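Local coordinates for cupin domain protein (Microcystis aeruginosa DIANCHI905, PDB 5ZBF) that probably acts as a cupin-superfamily isomerase in the biosynthesis of the Choi moiety of aeruginosin, binding iron(II) and 4-hydroxyphenylpyruvic acid, at residues S32-L40 / S83-S91; Q44-M52 / F97-S105. One frame throughout, in Å; residues are numbered along the deposited sequence. Where two conformers were deposited one is given.

Interaction 1: S32-L40 / S83-S91; sequences SVIAPNAKL and SHGFVNPLS. With FE2 (Fe (II) ion), chain C; ENO (3-(4-hydroxy-phenyl)pyruvic acid), chain B.
L40 lays its CD2 methyl against the base of the F86 side chain, L40 CD2 to F86 CB at 3.9 Å, the two groups meeting at a slant on the sheet face turned to the ligand. Both border bound 4-hydroxyphenylpyruvic acid: L40 CG stands 4.0 Å from its ring carbon C7, and the F86 ring offers its edge to the keto oxygen, CE2 to O4 at 3.8 Å. Behind them the backbones pair antiparallel, L40 N giving to F86 O at 2.8 Å and F86 N returning a bond to L40 O. K39 and V87, a non-hydrogen-bonded pair, put their side chains on the other face. N88 then closes off the type II turn A35-A38. Its CG lies anti to the backbone N (chi1 177°), which carries the carboxamide across to the turn; ND2 donates to A35 O at 3.0 Å from above the carbonyl plane, while A38 N reaches that oxygen from the opposite face. N88 ND2 also bonds E92 O, and OD1 accepts from L90 N in an Asx turn, so the amide is held at both ends. N37 N adds a bond to L90 O at 2.9 Å. At the start of strand 84-87, H84 NE2 binds iron at 2.1 Å, its ND1 held by V82 O; H43, H45 and Q49 are the other protein ligands. This strand lies between strands 39-43 and 57-62, F86 touching L58 and L60, while I34 and N88 both pack on M94 of strand 94-101, the neighbour of strand 27-34.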
ATOM      1  N   SER A  32      -2.193   8.560  -3.758  1.00 16.58           N
ATOM      2  CA  SER A  32      -2.745   9.175  -4.971  0.50 19.47           C
ATOM      3  C   SER A  32      -4.104   9.808  -4.721  1.00 18.99           C
ATOM      4  O   SER A  32      -4.904   9.274  -3.961  1.00 20.21           O
ATOM      5  CB  SER A  32      -2.943   8.104  -6.049  0.50 25.81           C
ATOM      6  OG  SER A  32      -1.711   7.693  -6.610  0.50 34.15           O
ATOM      7  N   VAL A  33      -4.367  10.929  -5.392  1.00 18.26           N
ATOM      8  CA  VAL A  33      -5.694  11.493  -5.468  1.00 19.39           C
ATOM      9  C   VAL A  33      -5.964  11.711  -6.958  1.00 17.29           C
ATOM     10  O   VAL A  33      -5.291  12.528  -7.609  1.00 20.25           O
ATOM     11  CB  VAL A  33      -5.837  12.822  -4.705  1.00 22.43           C
ATOM     12  CG1 VAL A  33      -7.280  13.302  -4.776  1.00 23.22           C
ATOM     13  CG2 VAL A  33      -5.382  12.662  -3.255  1.00 27.00           C
ATOM     14  N   ILE A  34      -6.931  10.968  -7.481  1.00 16.61           N
ATOM     15  CA  ILE A  34      -7.341  11.065  -8.881  1.00 19.18           C
ATOM     16  C   ILE A  34      -8.675  11.812  -8.972  1.00 18.66           C
ATOM     17  O   ILE A  34      -9.661  11.452  -8.319  1.00 18.91           O
ATOM     18  CB  ILE A  34      -7.451   9.678  -9.549  1.00 20.64           C
ATOM     19  CG1 ILE A  34      -6.078   8.986  -9.571  1.00 24.66           C
ATOM     20  CG2 ILE A  34      -8.021   9.792 -10.961  1.00 22.31           C
ATOM     21  CD1 ILE A  34      -6.090   7.610 -10.196  1.00 28.36           C
ATOM     22  N   ALA A  35      -8.707  12.843  -9.818  1.00 18.65           N
ATOM     23  CA  ALA A  35      -9.865  13.723  -9.915  1.00 19.72           C
ATOM     24  C   ALA A  35     -11.143  12.993 -10.339  1.00 19.18           C
ATOM     25  O   ALA A  35     -11.084  11.987 -11.051  1.00 18.58           O
ATOM     26  CB  ALA A  35      -9.574  14.847 -10.898  1.00 22.61           C
ATOM     27  N   PRO A  36     -12.308  13.521  -9.931  1.00 20.49           N
ATOM     28  CA  PRO A  36     -13.575  13.015 -10.435  1.00 20.13           C
ATOM     29  C   PRO A  36     -13.573  12.835 -11.953  1.00 19.30           C
ATOM     30  O   PRO A  36     -13.048  13.682 -12.687  1.00 19.81           O
ATOM     31  CB  PRO A  36     -14.571  14.099 -10.003  1.00 23.25           C
ATOM     32  CG  PRO A  36     -13.981  14.659  -8.756  1.00 24.62           C
ATOM     33  CD  PRO A  36     -12.499  14.635  -8.980  1.00 23.13           C
ATOM     34  N   ASN A  37     -14.107  11.705 -12.396  1.00 18.38           N
ATOM     35  CA  ASN A  37     -14.314  11.403 -13.805  1.00 19.03           C
ATOM     36  C   ASN A  37     -13.043  11.360 -14.675  1.00 17.13           C
ATOM     37  O   ASN A  37     -13.140  11.350 -15.892  1.00 19.15           O
ATOM     38  CB  ASN A  37     -15.326  12.388 -14.396  1.00 21.22           C
ATOM     39  CG  ASN A  37     -16.621  12.450 -13.594  1.00 23.75           C
ATOM     40  OD1 ASN A  37     -17.441  11.530 -13.637  1.00 32.47           O
ATOM     41  ND2 ASN A  37     -16.806  13.533 -12.857  1.00 29.42           N
ATOM     42  N   ALA A  38     -11.869  11.300 -14.054  1.00 18.10           N
ATOM     43  CA  ALA A  38     -10.609  11.332 -14.786  1.00 19.34           C
ATOM     44  C   ALA A  38     -10.437  10.137 -15.721  1.00 20.27           C
ATOM     45  O   ALA A  38     -10.759   9.009 -15.353  1.00 19.89           O
ATOM     46  CB  ALA A  38      -9.441  11.386 -13.819  1.00 21.33           C
ATOM     47  N   LYS A  39      -9.937  10.420 -16.928  1.00 19.39           N
ATOM     48  CA  LYS A  39      -9.350   9.417 -17.811  1.00 19.41           C
ATOM     49  C   LYS A  39      -7.839   9.526 -17.737  1.00 21.08           C
ATOM     50  O   LYS A  39      -7.277  10.596 -17.977  1.00 24.55           O
ATOM     51  CB  LYS A  39      -9.776   9.631 -19.263  1.00 23.42           C
ATOM     52  CG  LYS A  39     -11.229   9.316 -19.536  1.00 25.65           C
ATOM     53  CD  LYS A  39     -11.669   9.786 -20.907  1.00 29.68           C
ATOM     54  CE  LYS A  39     -10.878   9.144 -22.025  1.00 29.03           C
ATOM     55  NZ  LYS A  39     -11.461   9.500 -23.343  1.00 31.64           N
ATOM     56  N   LEU A  40      -7.184   8.413 -17.417  1.00 23.79           N
ATOM     57  CA  LEU A  40      -5.729   8.347 -17.340  1.00 25.09           C
ATOM     58  C   LEU A  40      -5.221   7.503 -18.503  1.00 27.85           C
ATOM     59  O   LEU A  40      -5.481   6.299 -18.553  1.00 29.57           O
ATOM     60  CB  LEU A  40      -5.282   7.705 -16.023  1.00 28.12           C
ATOM     61  CG  LEU A  40      -4.945   8.573 -14.818  1.00 32.20           C
ATOM     62  CD1 LEU A  40      -5.806   9.821 -14.741  1.00 32.34           C
ATOM     63  CD2 LEU A  40      -5.013   7.779 -13.530  1.00 32.90           C
ATOM     64  N   SER A  83       1.387  -2.365 -20.290  1.00 30.95           N
ATOM     65  CA  SER A  83       0.633  -1.127 -20.471  0.50 32.49           C
ATOM     66  C   SER A  83      -0.581  -1.110 -19.556  1.00 30.20           C
ATOM     67  O   SER A  83      -1.350  -2.060 -19.520  1.00 30.14           O
ATOM     68  CB  SER A  83       0.205  -0.948 -21.927  0.50 34.06           C
ATOM     69  OG  SER A  83       1.320  -0.604 -22.732  0.50 34.44           O
ATOM     70  N   HIS A  84      -0.745  -0.022 -18.813  1.00 28.84           N
ATOM     71  CA  HIS A  84      -1.881   0.105 -17.904  1.00 24.65           C
ATOM     72  C   HIS A  84      -2.385   1.529 -17.852  1.00 26.57           C
ATOM     73  O   HIS A  84      -1.601   2.486 -17.866  1.00 27.89           O
ATOM     74  CB  HIS A  84      -1.527  -0.394 -16.511  1.00 26.12           C
ATOM     75  CG  HIS A  84      -0.348   0.290 -15.897  1.00 22.95           C
ATOM     76  ND1 HIS A  84       0.950  -0.034 -16.221  1.00 25.82           N
ATOM     77  CD2 HIS A  84      -0.271   1.254 -14.949  1.00 23.80           C
ATOM     78  CE1 HIS A  84       1.776   0.716 -15.513  1.00 27.55           C
ATOM     79  NE2 HIS A  84       1.056   1.506 -14.736  1.00 28.77           N
ATOM     80  N   GLY A  85      -3.707   1.655 -17.793  1.00 24.62           N
ATOM     81  CA  GLY A  85      -4.373   2.954 -17.667  1.00 25.18           C
ATOM     82  C   GLY A  85      -5.547   2.815 -16.723  1.00 22.19           C
ATOM     83  O   GLY A  85      -5.843   1.713 -16.259  1.00 25.29           O
ATOM     84  N   PHE A  86      -6.221   3.936 -16.453  1.00 21.28           N
ATOM     85  CA  PHE A  86      -7.324   3.971 -15.502  1.00 21.71           C
ATOM     86  C   PHE A  86      -8.408   4.961 -15.906  1.00 20.55           C
ATOM     87  O   PHE A  86      -8.140   5.965 -16.570  1.00 22.49           O
ATOM     88  CB  PHE A  86      -6.825   4.380 -14.106  1.00 21.72           C
ATOM     89  CG  PHE A  86      -5.762   3.476 -13.542  1.00 22.00           C
ATOM     90  CD1 PHE A  86      -6.103   2.324 -12.843  1.00 23.04           C
ATOM     91  CD2 PHE A  86      -4.414   3.802 -13.676  1.00 23.98           C
ATOM     92  CE1 PHE A  86      -5.120   1.502 -12.316  1.00 25.23           C
ATOM     93  CE2 PHE A  86      -3.425   2.988 -13.148  1.00 26.38           C
ATOM     94  CZ  PHE A  86      -3.781   1.835 -12.463  1.00 25.17           C
ATOM     95  N   VAL A  87      -9.633   4.669 -15.489  1.00 19.12           N
ATOM     96  CA  VAL A  87     -10.702   5.656 -15.469  1.00 20.17           C
ATOM     97  C   VAL A  87     -11.282   5.696 -14.060  1.00 19.36           C
ATOM     98  O   VAL A  87     -11.506   4.660 -13.443  1.00 19.34           O
ATOM     99  CB  VAL A  87     -11.833   5.306 -16.460  1.00 23.42           C
ATOM    100  CG1 VAL A  87     -13.059   6.191 -16.234  1.00 23.82           C
ATOM    101  CG2 VAL A  87     -11.324   5.408 -17.894  1.00 25.05           C
ATOM    102  N   ASN A  88     -11.509   6.894 -13.549  1.00 18.39           N
ATOM    103  CA  ASN A  88     -12.308   7.060 -12.342  1.00 18.54           C
ATOM    104  C   ASN A  88     -13.779   7.135 -12.766  1.00 18.95           C
ATOM    105  O   ASN A  88     -14.197   8.140 -13.367  1.00 21.25           O
ATOM    106  CB  ASN A  88     -11.886   8.315 -11.589  1.00 18.98           C
ATOM    107  CG  ASN A  88     -12.740   8.575 -10.357  1.00 18.22           C
ATOM    108  OD1 ASN A  88     -13.635   7.794 -10.032  1.00 18.61           O
ATOM    109  ND2 ASN A  88     -12.477   9.677  -9.679  1.00 19.27           N
ATOM    110  N   PRO A  89     -14.572   6.087 -12.460  1.00 20.09           N
ATOM    111  CA  PRO A  89     -15.964   6.031 -12.920  1.00 23.77           C
ATOM    112  C   PRO A  89     -16.935   6.893 -12.100  1.00 24.25           C
ATOM    113  O   PRO A  89     -18.120   6.978 -12.450  1.00 27.12           O
ATOM    114  CB  PRO A  89     -16.317   4.550 -12.734  1.00 24.00           C
ATOM    115  CG  PRO A  89     -15.539   4.169 -11.530  1.00 24.00           C
ATOM    116  CD  PRO A  89     -14.225   4.884 -11.662  1.00 20.75           C
ATOM    117  N   LEU A  90     -16.443   7.511 -11.018  1.00 21.73           N
ATOM    118  CA  LEU A  90     -17.282   8.308 -10.135  1.00 21.59           C
ATOM    119  C   LEU A  90     -17.025   9.804 -10.252  1.00 20.39           C
ATOM    120  O   LEU A  90     -15.944  10.238 -10.676  1.00 20.91           O
ATOM    121  CB  LEU A  90     -17.043   7.907  -8.675  1.00 23.47           C
ATOM    122  CG  LEU A  90     -17.174   6.446  -8.263  1.00 25.31           C
ATOM    123  CD1 LEU A  90     -17.050   6.372  -6.749  1.00 26.58           C
ATOM    124  CD2 LEU A  90     -18.501   5.850  -8.716  1.00 30.04           C
ATOM    125  N   SER A  91     -18.013  10.583  -9.811  1.00 23.18           N
ATOM    126  CA  SER A  91     -17.870  12.033  -9.709  0.50 25.66           C
ATOM    127  C   SER A  91     -17.288  12.449  -8.347  1.00 24.52           C
ATOM    128  O   SER A  91     -17.387  13.607  -7.944  1.00 31.44           O
ATOM    129  CB  SER A  91     -19.220  12.711  -9.956  0.50 30.49           C
ATOM    130  OG  SER A  91     -19.741  12.340 -11.224  0.50 32.45           O
TER
HETATM  131 FE   FE2 C 302       2.055   3.114 -13.719  0.70 21.41          FE
HETATM  132  O4  ENO B 301       0.246   3.851 -12.921  1.00 34.38           O
HETATM  133  C9  ENO B 301      -0.796   7.965 -13.845  1.00 41.06           C
HETATM  134  C8  ENO B 301      -0.950   8.567 -15.095  1.00 50.30           C
HETATM  135  C7  ENO B 301      -1.298   7.798 -16.207  1.00 46.49           C
HETATM  136  C6  ENO B 301      -1.495   6.427 -16.061  1.00 42.43           C
HETATM  137  C5  ENO B 301      -1.341   5.828 -14.812  1.00 41.24           C
HETATM  138  C4  ENO B 301      -0.993   6.591 -13.698  1.00 43.33           C
HETATM  139  O3  ENO B 301      -1.447   8.379 -17.433  1.00 48.84           O
HETATM  140  C3  ENO B 301      -0.821   5.911 -12.353  1.00 38.70           C
HETATM  141  C2  ENO B 301       0.382   4.986 -12.456  1.00 35.07           C
HETATM  142  C1  ENO B 301       1.711   5.443 -12.037  1.00 35.23           C
HETATM  143  O2  ENO B 301       1.845   6.454 -11.299  1.00 45.00           O
HETATM  144  O1  ENO B 301       2.703   4.794 -12.441  1.00 33.56           O

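Interaction 2: Q44-M52 / F97-S105; sequences QHPESQIGM and FDLKRITSS. With FE2 (Fe (II) ion), chain C; ENO (3-(4-hydroxy-phenyl)pyruvic acid), chain B.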
ATOM      1  N   GLN A  44       3.500   2.787 -19.736  1.00 37.30           N
ATOM      2  CA  GLN A  44       4.301   1.659 -19.312  1.00 35.61           C
ATOM      3  C   GLN A  44       5.605   2.174 -18.750  1.00 35.20           C
ATOM      4  O   GLN A  44       6.063   3.266 -19.093  1.00 37.47           O
ATOM      5  CB  GLN A  44       4.522   0.659 -20.454  1.00 44.18           C
ATOM      6  CG  GLN A  44       5.106   1.243 -21.725  1.00 47.25           C
ATOM      7  CD  GLN A  44       4.801   0.389 -22.939  1.00 51.29           C
ATOM      8  OE1 GLN A  44       4.165   0.852 -23.883  1.00 56.38           O
ATOM      9  NE2 GLN A  44       5.230  -0.870 -22.914  1.00 50.87           N
ATOM     10  N   HIS A  45       6.181   1.383 -17.855  1.00 32.31           N
ATOM     11  CA  HIS A  45       7.458   1.705 -17.253  1.00 33.66           C
ATOM     12  C   HIS A  45       8.104   0.429 -16.758  1.00 30.06           C
ATOM     13  O   HIS A  45       7.402  -0.558 -16.481  1.00 30.59           O
ATOM     14  CB  HIS A  45       7.283   2.694 -16.099  1.00 35.07           C
ATOM     15  CG  HIS A  45       6.049   2.467 -15.286  1.00 36.14           C
ATOM     16  ND1 HIS A  45       5.893   1.376 -14.459  1.00 34.68           N
ATOM     17  CD2 HIS A  45       4.917   3.196 -15.167  1.00 36.26           C
ATOM     18  CE1 HIS A  45       4.718   1.441 -13.863  1.00 29.33           C
ATOM     19  NE2 HIS A  45       4.104   2.538 -14.276  1.00 35.40           N
ATOM     20  N   PRO A  46       9.436   0.443 -16.619  1.00 36.33           N
ATOM     21  CA  PRO A  46      10.148  -0.774 -16.236  1.00 38.46           C
ATOM     22  C   PRO A  46       9.845  -1.229 -14.807  1.00 34.61           C
ATOM     23  O   PRO A  46       9.992  -2.412 -14.501  1.00 35.62           O
ATOM     24  CB  PRO A  46      11.624  -0.390 -16.396  1.00 40.95           C
ATOM     25  CG  PRO A  46      11.657   1.088 -16.256  1.00 38.35           C
ATOM     26  CD  PRO A  46      10.339   1.602 -16.754  1.00 35.73           C
ATOM     27  N   GLU A  47       9.413  -0.314 -13.947  1.00 31.35           N
ATOM     28  CA  GLU A  47       9.000  -0.710 -12.602  1.00 29.24           C
ATOM     29  C   GLU A  47       7.699  -1.498 -12.662  1.00 30.46           C
ATOM     30  O   GLU A  47       6.761  -1.128 -13.388  1.00 29.80           O
ATOM     31  CB  GLU A  47       8.812   0.501 -11.690  1.00 30.81           C
ATOM     32  CG  GLU A  47      10.091   1.286 -11.407  1.00 36.21           C
ATOM     33  CD  GLU A  47      10.453   2.295 -12.485  1.00 41.90           C
ATOM     34  OE1 GLU A  47       9.655   2.509 -13.428  1.00 41.93           O
ATOM     35  OE2 GLU A  47      11.550   2.884 -12.384  1.00 50.01           O
ATOM     36  N   SER A  48       7.661  -2.595 -11.910  1.00 27.19           N
ATOM     37  CA  SER A  48       6.415  -3.289 -11.613  1.00 26.81           C
ATOM     38  C   SER A  48       5.613  -2.453 -10.637  1.00 25.10           C
ATOM     39  O   SER A  48       6.182  -1.706  -9.829  1.00 24.74           O
ATOM     40  CB  SER A  48       6.689  -4.651 -10.989  1.00 26.57           C
ATOM     41  OG  SER A  48       7.439  -5.467 -11.864  1.00 33.65           O
ATOM     42  N   GLN A  49       4.297  -2.596 -10.703  1.00 23.69           N
ATOM     43  CA  GLN A  49       3.392  -1.743  -9.947  1.00 22.52           C
ATOM     44  C   GLN A  49       2.217  -2.530  -9.395  1.00 23.30           C
ATOM     45  O   GLN A  49       1.647  -3.393 -10.072  1.00 25.03           O
ATOM     46  CB  GLN A  49       2.887  -0.624 -10.856  1.00 22.57           C
ATOM     47  CG  GLN A  49       1.906   0.349 -10.223  1.00 24.42           C
ATOM     48  CD  GLN A  49       1.376   1.354 -11.222  1.00 29.33           C
ATOM     49  OE1 GLN A  49       0.164   1.529 -11.380  1.00 31.47           O
ATOM     50  NE2 GLN A  49       2.288   2.009 -11.915  1.00 28.31           N
ATOM     51  N   ILE A  50       1.871  -2.216  -8.153  1.00 20.49           N
ATOM     52  CA  ILE A  50       0.661  -2.709  -7.516  1.00 21.41           C
ATOM     53  C   ILE A  50       0.001  -1.548  -6.802  1.00 19.54           C
ATOM     54  O   ILE A  50       0.661  -0.562  -6.490  1.00 20.66           O
ATOM     55  CB  ILE A  50       0.956  -3.814  -6.476  1.00 23.43           C
ATOM     56  CG1 ILE A  50       1.940  -3.318  -5.403  1.00 24.81           C
ATOM     57  CG2 ILE A  50       1.514  -5.050  -7.171  1.00 25.16           C
ATOM     58  CD1 ILE A  50       2.218  -4.312  -4.297  1.00 26.78           C
ATOM     59  N   GLY A  51      -1.285  -1.680  -6.507  1.00 18.39           N
ATOM     60  CA  GLY A  51      -1.972  -0.654  -5.744  1.00 17.14           C
ATOM     61  C   GLY A  51      -3.395  -0.995  -5.393  1.00 18.24           C
ATOM     62  O   GLY A  51      -3.922  -1.995  -5.850  1.00 19.87           O
ATOM     63  N   MET A  52      -4.002  -0.139  -4.570  1.00 16.74           N
ATOM     64  CA  MET A  52      -5.374  -0.337  -4.111  0.50 17.29           C
ATOM     65  C   MET A  52      -6.057   1.004  -4.005  1.00 17.04           C
ATOM     66  O   MET A  52      -5.411   2.023  -3.756  1.00 19.61           O
ATOM     67  CB  MET A  52      -5.418  -0.956  -2.720  0.50 19.84           C
ATOM     68  CG  MET A  52      -4.683  -2.261  -2.547  0.50 20.47           C
ATOM     69  SD  MET A  52      -5.038  -2.881  -0.888  0.50 23.40           S
ATOM     70  CE  MET A  52      -6.833  -2.904  -0.909  0.50 24.71           C
ATOM     71  N   PHE A  97      -3.376   4.114  -3.212  1.00 16.72           N
ATOM     72  CA  PHE A  97      -1.924   4.059  -3.116  1.00 17.26           C
ATOM     73  C   PHE A  97      -1.393   3.118  -4.166  1.00 17.71           C
ATOM     74  O   PHE A  97      -2.136   2.275  -4.677  1.00 17.64           O
ATOM     75  CB  PHE A  97      -1.437   3.637  -1.723  1.00 19.58           C
ATOM     76  CG  PHE A  97      -1.690   2.187  -1.380  1.00 20.12           C
ATOM     77  CD1 PHE A  97      -0.744   1.207  -1.653  1.00 22.81           C
ATOM     78  CD2 PHE A  97      -2.856   1.817  -0.750  1.00 21.94           C
ATOM     79  CE1 PHE A  97      -0.969  -0.118  -1.313  1.00 22.29           C
ATOM     80  CE2 PHE A  97      -3.088   0.506  -0.400  1.00 24.01           C
ATOM     81  CZ  PHE A  97      -2.146  -0.472  -0.684  1.00 23.45           C
ATOM     82  N   ASP A  98      -0.116   3.303  -4.500  1.00 16.18           N
ATOM     83  CA  ASP A  98       0.632   2.391  -5.376  0.50 19.05           C
ATOM     84  C   ASP A  98       2.019   2.156  -4.805  1.00 18.48           C
ATOM     85  O   ASP A  98       2.547   3.004  -4.081  1.00 18.98           O
ATOM     86  CB  ASP A  98       0.855   2.968  -6.783  0.50 25.70           C
ATOM     87  CG  ASP A  98      -0.385   3.563  -7.396  0.50 27.34           C
ATOM     88  OD1 ASP A  98      -0.498   4.807  -7.403  0.50 31.33           O
ATOM     89  OD2 ASP A  98      -1.221   2.791  -7.904  0.50 34.52           O
ATOM     90  N   LEU A  99       2.618   1.029  -5.176  1.00 19.55           N
ATOM     91  CA  LEU A  99       4.020   0.765  -4.918  1.00 20.00           C
ATOM     92  C   LEU A  99       4.641   0.401  -6.241  1.00 22.22           C
ATOM     93  O   LEU A  99       4.032  -0.310  -7.032  1.00 21.98           O
ATOM     94  CB  LEU A  99       4.209  -0.404  -3.956  1.00 22.09           C
ATOM     95  CG  LEU A  99       3.827  -0.123  -2.519  1.00 23.99           C
ATOM     96  CD1 LEU A  99       2.376  -0.522  -2.303  0.70 23.81           C
ATOM     97  CD2 LEU A  99       4.752  -0.858  -1.562  0.70 24.01           C
ATOM     98  N   LYS A 100       5.844   0.917  -6.476  1.00 21.74           N
ATOM     99  CA  LYS A 100       6.581   0.656  -7.703  1.00 22.70           C
ATOM    100  C   LYS A 100       8.006   0.240  -7.372  1.00 23.75           C
ATOM    101  O   LYS A 100       8.642   0.815  -6.484  1.00 22.46           O
ATOM    102  CB  LYS A 100       6.558   1.880  -8.619  1.00 25.00           C
ATOM    103  CG  LYS A 100       5.188   2.130  -9.223  1.00 28.95           C
ATOM    104  CD  LYS A 100       5.043   3.536  -9.767  1.00 37.20           C
ATOM    105  CE  LYS A 100       5.946   3.778 -10.954  1.00 41.14           C
ATOM    106  NZ  LYS A 100       5.560   5.048 -11.632  1.00 42.33           N
ATOM    107  N   ARG A 101       8.498  -0.763  -8.099  1.00 25.21           N
ATOM    108  CA  ARG A 101       9.783  -1.382  -7.806  1.00 27.17           C
ATOM    109  C   ARG A 101      10.229  -2.153  -9.033  1.00 25.99           C
ATOM    110  O   ARG A 101       9.402  -2.795  -9.682  1.00 28.71           O
ATOM    111  CB  ARG A 101       9.620  -2.353  -6.638  1.00 30.28           C
ATOM    112  CG  ARG A 101      10.899  -3.021  -6.199  1.00 30.50           C
ATOM    113  CD  ARG A 101      10.620  -4.158  -5.244  1.00 32.15           C
ATOM    114  NE  ARG A 101      11.861  -4.827  -4.892  1.00 36.37           N
ATOM    115  CZ  ARG A 101      12.753  -4.366  -4.016  1.00 42.37           C
ATOM    116  NH1 ARG A 101      13.848  -5.070  -3.778  1.00 47.28           N
ATOM    117  NH2 ARG A 101      12.559  -3.217  -3.373  1.00 52.42           N
ATOM    118  N   ILE A 102      11.519  -2.077  -9.364  1.00 26.50           N
ATOM    119  CA  ILE A 102      12.096  -2.965 -10.374  1.00 29.44           C
ATOM    120  C   ILE A 102      12.208  -4.338  -9.726  1.00 29.34           C
ATOM    121  O   ILE A 102      12.963  -4.512  -8.768  1.00 34.11           O
ATOM    122  CB  ILE A 102      13.495  -2.510 -10.843  1.00 32.32           C
ATOM    123  CG1 ILE A 102      13.435  -1.115 -11.479  1.00 33.83           C
ATOM    124  CG2 ILE A 102      14.083  -3.530 -11.821  1.00 32.12           C
ATOM    125  CD1 ILE A 102      12.747  -1.065 -12.825  1.00 38.40           C
ATOM    126  N   THR A 103      11.432  -5.296 -10.232  1.00 27.61           N
ATOM    127  CA  THR A 103      11.364  -6.621  -9.637  1.00 28.42           C
ATOM    128  C   THR A 103      12.175  -7.653 -10.386  1.00 27.15           C
ATOM    129  O   THR A 103      12.429  -7.537 -11.582  1.00 29.53           O
ATOM    130  CB  THR A 103       9.917  -7.149  -9.558  1.00 30.32           C
ATOM    131  OG1 THR A 103       9.326  -7.164 -10.866  1.00 32.20           O
ATOM    132  CG2 THR A 103       9.101  -6.300  -8.626  1.00 30.83           C
ATOM    133  N   SER A 104      12.565  -8.689  -9.655  1.00 28.99           N
ATOM    134  CA  SER A 104      13.260  -9.832 -10.217  1.00 30.54           C
ATOM    135  C   SER A 104      12.379 -11.090 -10.335  1.00 29.46           C
ATOM    136  O   SER A 104      12.732 -12.020 -11.069  1.00 33.14           O
ATOM    137  CB  SER A 104      14.476 -10.148  -9.341  0.70 35.78           C
ATOM    138  OG  SER A 104      14.112 -10.187  -7.964  0.70 37.30           O
ATOM    139  N   SER A 105      11.249 -11.112  -9.636  1.00 30.44           N
ATOM    140  CA  SER A 105      10.382 -12.295  -9.519  0.50 28.09           C
ATOM    141  C   SER A 105       9.740 -12.714 -10.842  1.00 28.17           C
ATOM    142  O   SER A 105       9.587 -11.900 -11.754  1.00 30.41           O
ATOM    143  CB  SER A 105       9.250 -12.027  -8.505  0.50 30.15           C
ATOM    144  OG  SER A 105       9.731 -11.576  -7.245  0.50 27.26           O
TER
HETATM  145 FE   FE2 C 302       2.055   3.114 -13.719  0.70 21.41          FE
HETATM  146  O4  ENO B 301       0.246   3.851 -12.921  1.00 34.38           O
HETATM  147  C9  ENO B 301      -0.796   7.965 -13.845  1.00 41.06           C
HETATM  148  C8  ENO B 301      -0.950   8.567 -15.095  1.00 50.30           C
HETATM  149  C7  ENO B 301      -1.298   7.798 -16.207  1.00 46.49           C
HETATM  150  C6  ENO B 301      -1.495   6.427 -16.061  1.00 42.43           C
HETATM  151  C5  ENO B 301      -1.341   5.828 -14.812  1.00 41.24           C
HETATM  152  C4  ENO B 301      -0.993   6.591 -13.698  1.00 43.33           C
HETATM  153  O3  ENO B 301      -1.447   8.379 -17.433  1.00 48.84           O
HETATM  154  C3  ENO B 301      -0.821   5.911 -12.353  1.00 38.70           C
HETATM  155  C2  ENO B 301       0.382   4.986 -12.456  1.00 35.07           C
HETATM  156  C1  ENO B 301       1.711   5.443 -12.037  1.00 35.23           C
HETATM  157  O2  ENO B 301       1.845   6.454 -11.299  1.00 45.00           O
HETATM  158  O1  ENO B 301       2.703   4.794 -12.441  1.00 33.56           O
HETATM  159  O   HOH W   1       9.963  -4.658 -12.676  1.00 34.46           O
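K100 crosses the imidazole of H45 at about a right angle, its CE over one face, 4.1 Å from the ring centroid and only 16° off the normal. A bend at chi3 (66°) keeps NZ over the same face and turns it to carboxylate oxygen O1 of 4-hydroxyphenylpyruvic acid, at 3.0 Å. The same O1 binds the iron at 2.2 Å, so lysine and metal probably share in balancing its negative charge. An alanine in place of K100 would probably leave that carboxylate without its ammonium partner and take away the methylene packed over the H45 face. H45 itself binds the iron through NE2, while ND1 gives a bond lying in the ring plane to E47 O at 2.9 Å, which fixes the ring's rotation. Q49 runs side by side with K100, pointing the same way; its CG is anti to the backbone N (chi1 179°) and the extended chain brings its amide to the iron. On the other sheet face, M52 and F97 lie alongside each other. M52 N sits over the centre of the F97 ring, M52 CB touches CE2 at 3.6 Å, and SD approaches obliquely in a Met-aromatic contact. I50 CG1 meets L99 CB at 4.0 Å beside them. Near the strand ends the hydroxyls of S48 and T103 share a hydrogen bond, OG to OG1 at 2.7 Å, and a water joins S48 OG, P46 O and T103 N. R101, buried, makes a salt bridge to E210 and a hydrogen bond to T27, and D98 OD1 takes a bond from Q30. Paired antiparallel strands carrying a histidine-rich iron site on the face toward the barrel interior are the hallmark of the cupin fold, here with a glutamine among the metal ligands.

The centres of interactions 1 and 2 lie 18 Å apart, yet both reach the same iron and the same bound acid. Their segments alternate along the chain: 32-40, 44-52, 83-91, 97-105. Strand 39-43 leads into strand 48-55, and strand 84-87 into strand 94-101, so the chain passes twice from the four-stranded sheet that holds strands 39-43 and 84-87 to the larger array of strands. Interaction 1 thus pairs strands of the sheet on one side of the site and interaction 2 those on the other, with strand 27-34 of interaction 1 bordering strand 94-101. A weak hydrogen bond probably joins S32 OG and D98 OD1 there. The site lies between the two pairings and takes iron ligands from both.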